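Ethylbenzene dehydrogenase alpha-subunit (PDB 2IVF) belongs to the molybdopterin oxidoreductase family and carries a molybdenum atom, an iron/sulfur cluster and bound MGD and MD1. Local coordinates at residues D164-D169 with A646-P651; M548-H553 with K619-V624; Q601-L606 with D623-K628. One frame throughout, in Å; residues are numbered along the deposited sequence.

Contacts 1 and 3 both reach one mixed beta-sheet, and contact 2 packs on its strand 602-606 through Y603. Contact 1 packs helix 163-181 on strand 648-651, and contact 3 sets the end of helix 617-625 against strand 602-606; their centres are about 15 Å apart. Contact 2 joins helices 546-553 and 617-625, and its centre is about 9 Å from that of contact 3 and about 24 Å from that of contact 1. Contacts 2 and 3 share D623 and V624, and K628 NZ lies 2.8 Å from H553 O, a probable hydrogen bond. The side chains of L650, Y603 and F621 stand about 8, 9 and 10 Å from MD1, near it without touching.

Contact 1 of 3, residues D164-D169 with A646-P651; sequences DEAAGD and ADIVLP
A buried helix-on-sheet contact joins helix 163-181 to strand 648-651, with A166 set against I648 and L650. The axes of the two short segments approach to 9.1 Å, and their N-to-C directions diverge by 127°. Such a close approach is consistent with a small alanine facing the strand: A166 directs its methyl at the strand, where CB meets L650 CD2 at 3.6 Å and I648 CG2 at 3.8 Å. I648 and L650 are two residues apart, and both face the helix while V649 between them turns away, as strand alternation requires. On I648 the branch that touches is CG2, which stands anti to the backbone N, whereas CG1 (chi1 -65°) lies beside that N and carries CD1 on toward D169. On L650 the touching branch is CD2; CD1, anti to CA (chi2 180°), continues the line of the side chain.

The sheet here is mixed: strand 648-651 runs parallel to 631-636 and antiparallel to 147-149, within the alpha/beta core of the molybdopterin oxidoreductase family, and helix 163-181 covers one of its faces. Further along that helix I170 touches both I648 and L650, while I694 of helix 687-704 also packs on L650.

One turn on from A166, D169 supplies the second, looser touch. Its side chain crosses that of I648 at about a right angle, and OD2 comes 4.0 Å from I648 CD1. This is a van der Waals approach beside a charge already engaged, because the same OD2 forms a salt bridge with K148, which also pairs with E165. The carboxylate is thus held at the margin of the apolar patch. D169 N is hydrogen-bonded to E165 O at 2.8 Å, evidence that the helix is continuous here.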
loop_
_atom_site.group_PDB
_atom_site.type_symbol
_atom_site.label_atom_id
_atom_site.label_comp_id
_atom_site.label_asym_id
_atom_site.label_seq_id
_atom_site.Cartn_x
_atom_site.Cartn_y
_atom_site.Cartn_z
ATOM N N ASP A 164 34.722 -10.325 -2.009
ATOM C CA ASP A 164 35.918 -10.559 -1.230
ATOM C C ASP A 164 36.482 -9.276 -0.628
ATOM O O ASP A 164 36.819 -9.224 0.548
ATOM C CB ASP A 164 36.961 -11.180 -2.119
ATOM C CG ASP A 164 37.971 -11.932 -1.345
ATOM O OD1 ASP A 164 37.610 -13.040 -0.899
ATOM O OD2 ASP A 164 39.098 -11.394 -1.192
ATOM N N GLU A 165 36.598 -8.249 -1.448
ATOM C CA GLU A 165 37.100 -6.961 -0.971
ATOM C C GLU A 165 36.160 -6.367 0.052
ATOM O O GLU A 165 36.598 -5.942 1.139
ATOM C CB GLU A 165 37.277 -5.985 -2.134
ATOM C CG GLU A 165 37.483 -4.525 -1.678
ATOM C CD GLU A 165 38.068 -3.615 -2.733
ATOM O OE1 GLU A 165 38.316 -4.064 -3.857
ATOM O OE2 GLU A 165 38.313 -2.447 -2.414
ATOM N N ALA A 166 34.862 -6.367 -0.283
ATOM C CA ALA A 166 33.800 -5.741 0.543
ATOM C C ALA A 166 33.643 -6.436 1.907
ATOM O O ALA A 166 33.711 -5.792 2.960
ATOM C CB ALA A 166 32.501 -5.704 -0.225
ATOM N N ALA A 167 33.533 -7.759 1.894
ATOM C CA ALA A 167 33.472 -8.524 3.146
ATOM C C ALA A 167 34.765 -8.401 3.937
ATOM O O ALA A 167 34.742 -8.367 5.165
ATOM C CB ALA A 167 33.144 -9.993 2.858
ATOM N N GLY A 168 35.893 -8.323 3.235
ATOM C CA GLY A 168 37.199 -8.104 3.864
ATOM C C GLY A 168 37.296 -6.768 4.593
ATOM O O GLY A 168 37.797 -6.699 5.726
ATOM N N ASP A 169 36.817 -5.702 3.962
ATOM C CA ASP A 169 36.866 -4.379 4.621
ATOM C C ASP A 169 35.971 -4.386 5.830
ATOM O O ASP A 169 36.299 -3.807 6.862
ATOM C CB ASP A 169 36.390 -3.242 3.717
ATOM C CG ASP A 169 37.343 -2.944 2.577
ATOM O OD1 ASP A 169 38.461 -3.493 2.553
ATOM O OD2 ASP A 169 36.943 -2.139 1.708
ATOM N N ALA A 646 26.393 4.749 3.307
ATOM C CA ALA A 646 27.233 3.639 3.694
ATOM C C ALA A 646 28.608 3.715 3.046
ATOM O O ALA A 646 28.832 4.398 2.030
ATOM C CB ALA A 646 26.549 2.322 3.300
ATOM N N ASP A 647 29.549 3.006 3.644
ATOM C CA ASP A 647 30.849 2.824 3.079
ATOM C C ASP A 647 30.867 1.661 2.133
ATOM O O ASP A 647 31.614 1.685 1.171
ATOM C CB ASP A 647 31.863 2.603 4.182
ATOM C CG ASP A 647 31.841 3.716 5.189
ATOM O OD1 ASP A 647 31.874 4.910 4.784
ATOM O OD2 ASP A 647 31.779 3.389 6.383
ATOM N N ILE A 648 30.049 0.647 2.424
ATOM C CA ILE A 648 30.007 -0.591 1.669
ATOM C C ILE A 648 28.542 -0.996 1.556
ATOM O O ILE A 648 27.810 -1.005 2.552
ATOM C CB ILE A 648 30.793 -1.734 2.402
ATOM C CG1 ILE A 648 32.282 -1.446 2.500
ATOM C CG2 ILE A 648 30.561 -3.085 1.697
ATOM C CD1 ILE A 648 33.030 -1.375 1.174
ATOM N N VAL A 649 28.094 -1.324 0.350
ATOM C CA VAL A 649 26.761 -1.859 0.166
ATOM C C VAL A 649 26.919 -3.237 -0.462
ATOM O O VAL A 649 27.599 -3.384 -1.503
ATOM C CB VAL A 649 25.905 -0.934 -0.709
ATOM C CG1 VAL A 649 24.506 -1.534 -0.930
ATOM C CG2 VAL A 649 25.820 0.480 -0.075
ATOM N N LEU A 650 26.291 -4.240 0.178
ATOM C CA LEU A 650 26.388 -5.637 -0.235
ATOM C C LEU A 650 25.065 -6.038 -0.865
ATOM O O LEU A 650 24.009 -5.889 -0.216
ATOM C CB LEU A 650 26.606 -6.503 0.979
ATOM C CG LEU A 650 27.894 -6.248 1.742
ATOM C CD1 LEU A 650 27.942 -7.182 2.914
ATOM C CD2 LEU A 650 29.112 -6.404 0.836
ATOM N N PRO A 651 25.080 -6.499 -2.116
ATOM C CA PRO A 651 23.774 -6.751 -2.770
ATOM C C PRO A 651 23.107 -8.062 -2.350
ATOM O O PRO A 651 23.759 -9.075 -2.326
ATOM C CB PRO A 651 24.132 -6.841 -4.248
ATOM C CG PRO A 651 25.513 -7.416 -4.264
ATOM C CD PRO A 651 26.196 -6.775 -3.014
#

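Contact 2 of 3, residues M548-H553 with K619-V624; sequences MWLYYH and KMFPDV
The W549 and F621 side chains cross at about a right angle, and F621 presents the far end of its ring to the six-membered part of the indole. F621 CZ lies 4.1 Å from W549 CH2 and equally close to CZ2, with the approach oblique to both rings. L550 completes a three-way cluster through one methyl. Its CD2 lies near the plane of the F621 ring, at the edge, 3.9 Å from F621 CE1. The same methyl also sits over one face of the W549 ring, 3.5 Å above the plane and displaced toward the rim. W549 takes the crowded chi1 position, CG between the backbone N and the carbonyl carbon (83°), which brings one face of the indole under the methyl of L550, its neighbour in sequence.

A second touch lies further along both helices, where V624 CG1, anti to its backbone N, comes 3.8 Å from H553 O. This carbonyl belongs to the final residue of helix 546-553 and has a polar partner in K628 NZ, while H553 NE2 is hydrogen-bonded to P594 O.

The segment axes stay 11.9 Å apart and cross at 46°, a wide spacing bridged by W549, F621 and L550, with V624 reaching the H553 carbonyl. The partner helix is kinked at P622, with a wider pi-type turn across 621-624. W549 and F621 both touch Y603 as well, making this a helix-helix contact beside strand 602-606 of the molybdopterin oxidoreductase fold.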
loop_
_atom_site.group_PDB
_atom_site.type_symbol
_atom_site.label_atom_id
_atom_site.label_comp_id
_atom_site.label_asym_id
_atom_site.label_seq_id
_atom_site.Cartn_x
_atom_site.Cartn_y
_atom_site.Cartn_z
ATOM N N MET A 548 18.548 4.246 24.844
ATOM C CA MET A 548 19.772 4.412 25.610
ATOM C C MET A 548 20.919 4.853 24.726
ATOM O O MET A 548 21.564 5.859 25.020
ATOM C CB MET A 548 20.185 3.140 26.358
ATOM C CG MET A 548 19.172 2.661 27.367
ATOM S SD MET A 548 18.650 3.960 28.515
ATOM C CE MET A 548 17.548 3.007 29.586
ATOM N N TRP A 549 21.188 4.103 23.665
ATOM C CA TRP A 549 22.361 4.390 22.852
ATOM C C TRP A 549 22.077 5.692 22.044
ATOM O O TRP A 549 22.970 6.497 21.862
ATOM C CB TRP A 549 22.739 3.198 21.955
ATOM C CG TRP A 549 21.984 3.116 20.694
ATOM C CD1 TRP A 549 20.707 2.729 20.517
ATOM C CD2 TRP A 549 22.490 3.445 19.417
ATOM N NE1 TRP A 549 20.355 2.820 19.174
ATOM C CE2 TRP A 549 21.443 3.271 18.484
ATOM C CE3 TRP A 549 23.727 3.918 18.979
ATOM C CZ2 TRP A 549 21.604 3.499 17.135
ATOM C CZ3 TRP A 549 23.895 4.161 17.634
ATOM C CH2 TRP A 549 22.843 3.943 16.724
ATOM N N LEU A 550 20.815 5.917 21.655
ATOM C CA LEU A 550 20.473 7.154 20.957
ATOM C C LEU A 550 20.741 8.353 21.832
ATOM O O LEU A 550 21.319 9.353 21.365
ATOM C CB LEU A 550 19.029 7.161 20.479
ATOM C CG LEU A 550 18.670 6.172 19.366
ATOM C CD1 LEU A 550 17.184 6.245 19.070
ATOM C CD2 LEU A 550 19.530 6.392 18.092
ATOM N N TYR A 551 20.388 8.226 23.115
ATOM C CA TYR A 551 20.613 9.283 24.111
ATOM C C TYR A 551 22.081 9.541 24.383
ATOM O O TYR A 551 22.498 10.679 24.425
ATOM C CB TYR A 551 19.952 8.902 25.463
ATOM C CG TYR A 551 20.048 9.928 26.579
ATOM C CD1 TYR A 551 19.122 10.965 26.683
ATOM C CD2 TYR A 551 21.022 9.819 27.598
ATOM C CE1 TYR A 551 19.199 11.906 27.752
ATOM C CE2 TYR A 551 21.071 10.718 28.628
ATOM C CZ TYR A 551 20.150 11.758 28.703
ATOM O OH TYR A 551 20.280 12.627 29.762
ATOM N N TYR A 552 22.841 8.475 24.587
ATOM C CA TYR A 552 24.242 8.553 24.970
ATOM C C TYR A 552 25.222 8.732 23.818
ATOM O O TYR A 552 26.281 9.278 24.010
ATOM C CB TYR A 552 24.610 7.280 25.731
ATOM C CG TYR A 552 24.100 7.303 27.139
ATOM C CD1 TYR A 552 24.549 8.272 28.025
ATOM C CD2 TYR A 552 23.149 6.378 27.594
ATOM C CE1 TYR A 552 24.086 8.330 29.305
ATOM C CE2 TYR A 552 22.702 6.409 28.939
ATOM C CZ TYR A 552 23.175 7.387 29.773
ATOM O OH TYR A 552 22.758 7.489 31.100
ATOM N N HIS A 553 24.854 8.303 22.615
ATOM C CA HIS A 553 25.810 8.265 21.512
ATOM C C HIS A 553 25.389 9.014 20.268
ATOM O O HIS A 553 26.245 9.327 19.431
ATOM C CB HIS A 553 26.094 6.815 21.104
ATOM C CG HIS A 553 26.742 6.023 22.181
ATOM N ND1 HIS A 553 28.048 6.218 22.559
ATOM C CD2 HIS A 553 26.239 5.080 23.011
ATOM C CE1 HIS A 553 28.326 5.408 23.569
ATOM N NE2 HIS A 553 27.247 4.692 23.843
ATOM N N LYS A 619 18.900 14.261 10.748
ATOM C CA LYS A 619 19.817 15.257 11.250
ATOM C C LYS A 619 20.803 14.601 12.196
ATOM O O LYS A 619 21.997 14.890 12.131
ATOM C CB LYS A 619 19.051 16.336 12.012
ATOM C CG LYS A 619 19.918 17.448 12.656
ATOM C CD LYS A 619 20.598 18.304 11.590
ATOM C CE LYS A 619 21.219 19.605 12.179
ATOM N NZ LYS A 619 22.331 20.065 11.285
ATOM N N MET A 620 20.317 13.770 13.120
ATOM C CA MET A 620 21.182 13.347 14.252
ATOM C C MET A 620 22.173 12.296 13.766
ATOM O O MET A 620 23.312 12.228 14.228
ATOM C CB MET A 620 20.353 12.783 15.403
ATOM C CG MET A 620 19.343 13.812 16.033
ATOM S SD MET A 620 20.100 15.420 16.368
ATOM C CE MET A 620 20.896 15.074 17.953
ATOM N N PHE A 621 21.749 11.477 12.827
ATOM C CA PHE A 621 22.659 10.452 12.325
ATOM C C PHE A 621 23.882 11.062 11.594
ATOM O O PHE A 621 25.025 10.826 12.030
ATOM C CB PHE A 621 21.919 9.345 11.561
ATOM C CG PHE A 621 21.462 8.211 12.463
ATOM C CD1 PHE A 621 20.767 8.468 13.646
ATOM C CD2 PHE A 621 21.735 6.899 12.160
ATOM C CE1 PHE A 621 20.334 7.429 14.466
ATOM C CE2 PHE A 621 21.326 5.875 13.005
ATOM C CZ PHE A 621 20.624 6.137 14.135
ATOM N N PRO A 622 23.663 11.833 10.503
ATOM C CA PRO A 622 24.816 12.476 9.823
ATOM C C PRO A 622 25.597 13.376 10.742
ATOM O O PRO A 622 26.828 13.353 10.720
ATOM C CB PRO A 622 24.165 13.261 8.658
ATOM C CG PRO A 622 22.914 12.551 8.389
ATOM C CD PRO A 622 22.413 12.109 9.785
ATOM N N ASP A 623 24.920 14.137 11.590
ATOM C CA ASP A 623 25.636 15.150 12.380
ATOM C C ASP A 623 26.395 14.619 13.585
ATOM O O ASP A 623 27.411 15.195 13.977
ATOM C CB ASP A 623 24.695 16.238 12.867
ATOM C CG ASP A 623 24.316 17.221 11.777
ATOM O OD1 ASP A 623 24.645 16.982 10.590
ATOM O OD2 ASP A 623 23.666 18.236 12.127
ATOM N N VAL A 624 25.895 13.541 14.189
ATOM C CA VAL A 624 26.441 13.095 15.472
ATOM C C VAL A 624 27.018 11.687 15.387
ATOM O O VAL A 624 28.126 11.479 15.809
ATOM C CB VAL A 624 25.398 13.176 16.616
ATOM C CG1 VAL A 624 26.055 12.801 17.932
ATOM C CG2 VAL A 624 24.816 14.630 16.745
#

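Contact 3 of 3, residues Q601-L606 with D623-K628; sequences QVYMLL and DVLFPK
Y603 and L625 both carry CG anti to the backbone N (chi1 -178° and 178°), a choice that extends each side chain toward the other. In L625 a chi2 of 60° turns CD1 back and leaves CD2 as the extended branch. That methyl meets one side of the tyrosine ring, with CD2 4.1 Å from Y603 CE2 and 4.2 Å from Y603 CD2. The two side chains cross at about a right angle.

The rotation of the ring has further constraints. L605 CD2, from the next residue on the same face of the strand, lies at the ring edge in its plane, and the Y603 hydroxyl is hydrogen-bonded to D189 OD2 and Q608 NE2. The two hydrogen bonds hold the hydroxyl end, and L625 CD2 comes obliquely to the CD2-CE2 side of the ring.

At the other end the two backbones come near each other. K628 O stands 4.3 Å from Q601 CA, a loose approach, longer than van der Waals contact, where the two CA atoms are 6.3 Å apart. A 3-10 turn, with K628 N hydrogen-bonded to L625 O at 2.7 Å, brings the chain toward this point, and Q601 shares backbone hydrogen bonds with K630 and M631. Strand 602-606, helix 617-625 and the parallel neighbouring strand 631-636 thus form a beta-alpha-beta crossover, with Y603 and L625 in its strand-helix interface.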
loop_
_atom_site.group_PDB
_atom_site.type_symbol
_atom_site.label_atom_id
_atom_site.label_comp_id
_atom_site.label_asym_id
_atom_site.label_seq_id
_atom_site.Cartn_x
_atom_site.Cartn_y
_atom_site.Cartn_z
ATOM N N GLN A 601 31.541 2.007 16.416
ATOM C CA GLN A 601 32.514 2.109 15.306
ATOM C C GLN A 601 32.095 1.400 14.036
ATOM O O GLN A 601 32.510 1.800 12.948
ATOM C CB GLN A 601 33.891 1.611 15.721
ATOM C CG GLN A 601 34.488 2.457 16.839
ATOM C CD GLN A 601 35.971 2.544 16.789
ATOM O OE1 GLN A 601 36.675 1.535 16.652
ATOM N NE2 GLN A 601 36.480 3.759 16.912
ATOM N N VAL A 602 31.318 0.334 14.184
ATOM C CA VAL A 602 30.830 -0.448 13.040
ATOM C C VAL A 602 29.320 -0.602 13.124
ATOM O O VAL A 602 28.764 -1.018 14.140
ATOM C CB VAL A 602 31.541 -1.801 12.947
ATOM C CG1 VAL A 602 31.052 -2.594 11.724
ATOM C CG2 VAL A 602 33.015 -1.585 12.874
ATOM N N TYR A 603 28.654 -0.269 12.021
ATOM C CA TYR A 603 27.232 -0.104 12.030
ATOM C C TYR A 603 26.706 -0.844 10.865
ATOM O O TYR A 603 27.097 -0.568 9.754
ATOM C CB TYR A 603 26.895 1.374 11.932
ATOM C CG TYR A 603 25.441 1.677 11.973
ATOM C CD1 TYR A 603 24.671 1.664 10.795
ATOM C CD2 TYR A 603 24.811 1.998 13.172
ATOM C CE1 TYR A 603 23.340 1.973 10.834
ATOM C CE2 TYR A 603 23.482 2.324 13.206
ATOM C CZ TYR A 603 22.753 2.306 12.049
ATOM O OH TYR A 603 21.418 2.610 12.095
ATOM N N MET A 604 25.836 -1.813 11.134
ATOM C CA MET A 604 25.297 -2.670 10.107
ATOM C C MET A 604 23.850 -2.302 9.816
ATOM O O MET A 604 23.014 -2.271 10.713
ATOM C CB MET A 604 25.371 -4.117 10.570
ATOM C CG MET A 604 24.746 -5.099 9.662
ATOM S SD MET A 604 25.206 -6.729 10.206
ATOM C CE MET A 604 24.152 -7.762 9.203
ATOM N N LEU A 605 23.582 -2.016 8.545
ATOM C CA LEU A 605 22.223 -1.746 8.045
ATOM C C LEU A 605 21.690 -3.024 7.426
ATOM O O LEU A 605 22.262 -3.547 6.458
ATOM C CB LEU A 605 22.251 -0.637 6.996
ATOM C CG LEU A 605 22.580 0.781 7.438
ATOM C CD1 LEU A 605 23.103 1.600 6.257
ATOM C CD2 LEU A 605 21.313 1.400 8.018
ATOM N N LEU A 606 20.619 -3.550 8.007
ATOM C CA LEU A 606 19.948 -4.742 7.525
ATOM C C LEU A 606 18.478 -4.560 7.863
ATOM O O LEU A 606 18.135 -4.348 9.044
ATOM C CB LEU A 606 20.487 -5.985 8.215
ATOM C CG LEU A 606 19.677 -7.268 7.967
ATOM C CD1 LEU A 606 19.717 -7.713 6.472
ATOM C CD2 LEU A 606 20.233 -8.364 8.919
ATOM N N ASP A 623 24.920 14.137 11.590
ATOM C CA ASP A 623 25.636 15.150 12.380
ATOM C C ASP A 623 26.395 14.619 13.585
ATOM O O ASP A 623 27.411 15.195 13.977
ATOM C CB ASP A 623 24.695 16.238 12.867
ATOM C CG ASP A 623 24.316 17.221 11.777
ATOM O OD1 ASP A 623 24.645 16.982 10.590
ATOM O OD2 ASP A 623 23.666 18.236 12.127
ATOM N N VAL A 624 25.895 13.541 14.189
ATOM C CA VAL A 624 26.441 13.095 15.472
ATOM C C VAL A 624 27.018 11.687 15.387
ATOM O O VAL A 624 28.126 11.479 15.809
ATOM C CB VAL A 624 25.398 13.176 16.616
ATOM C CG1 VAL A 624 26.055 12.801 17.932
ATOM C CG2 VAL A 624 24.816 14.630 16.745
ATOM N N LEU A 625 26.277 10.727 14.846
ATOM C CA LEU A 625 26.753 9.338 14.809
ATOM C C LEU A 625 27.759 9.031 13.698
ATOM O O LEU A 625 28.858 8.512 13.944
ATOM C CB LEU A 625 25.566 8.387 14.689
ATOM C CG LEU A 625 25.894 6.887 14.578
ATOM C CD1 LEU A 625 26.670 6.420 15.819
ATOM C CD2 LEU A 625 24.668 6.027 14.341
ATOM N N PHE A 626 27.364 9.286 12.457
ATOM C CA PHE A 626 28.216 8.933 11.329
ATOM C C PHE A 626 29.674 9.346 11.489
ATOM O O PHE A 626 30.551 8.528 11.197
ATOM C CB PHE A 626 27.634 9.428 10.000
ATOM C CG PHE A 626 26.366 8.751 9.583
ATOM C CD1 PHE A 626 25.883 7.617 10.229
ATOM C CD2 PHE A 626 25.645 9.253 8.498
ATOM C CE1 PHE A 626 24.721 6.996 9.802
ATOM C CE2 PHE A 626 24.498 8.646 8.071
ATOM C CZ PHE A 626 24.021 7.533 8.711
ATOM N N PRO A 627 29.969 10.590 11.956
ATOM C CA PRO A 627 31.344 10.980 12.204
ATOM C C PRO A 627 32.147 10.073 13.149
ATOM O O PRO A 627 33.371 10.063 13.069
ATOM C CB PRO A 627 31.204 12.405 12.771
ATOM C CG PRO A 627 30.007 12.906 12.083
ATOM C CD PRO A 627 29.075 11.739 12.186
ATOM N N LYS A 628 31.485 9.303 14.008
ATOM C CA LYS A 628 32.209 8.424 14.941
ATOM C C LYS A 628 32.439 7.063 14.305
ATOM O O LYS A 628 33.266 6.296 14.747
ATOM C CB LYS A 628 31.379 8.191 16.194
ATOM C CG LYS A 628 31.150 9.381 17.066
ATOM C CD LYS A 628 29.869 9.165 17.921
ATOM C CE LYS A 628 29.768 10.273 18.957
ATOM N NZ LYS A 628 28.829 10.035 20.068
#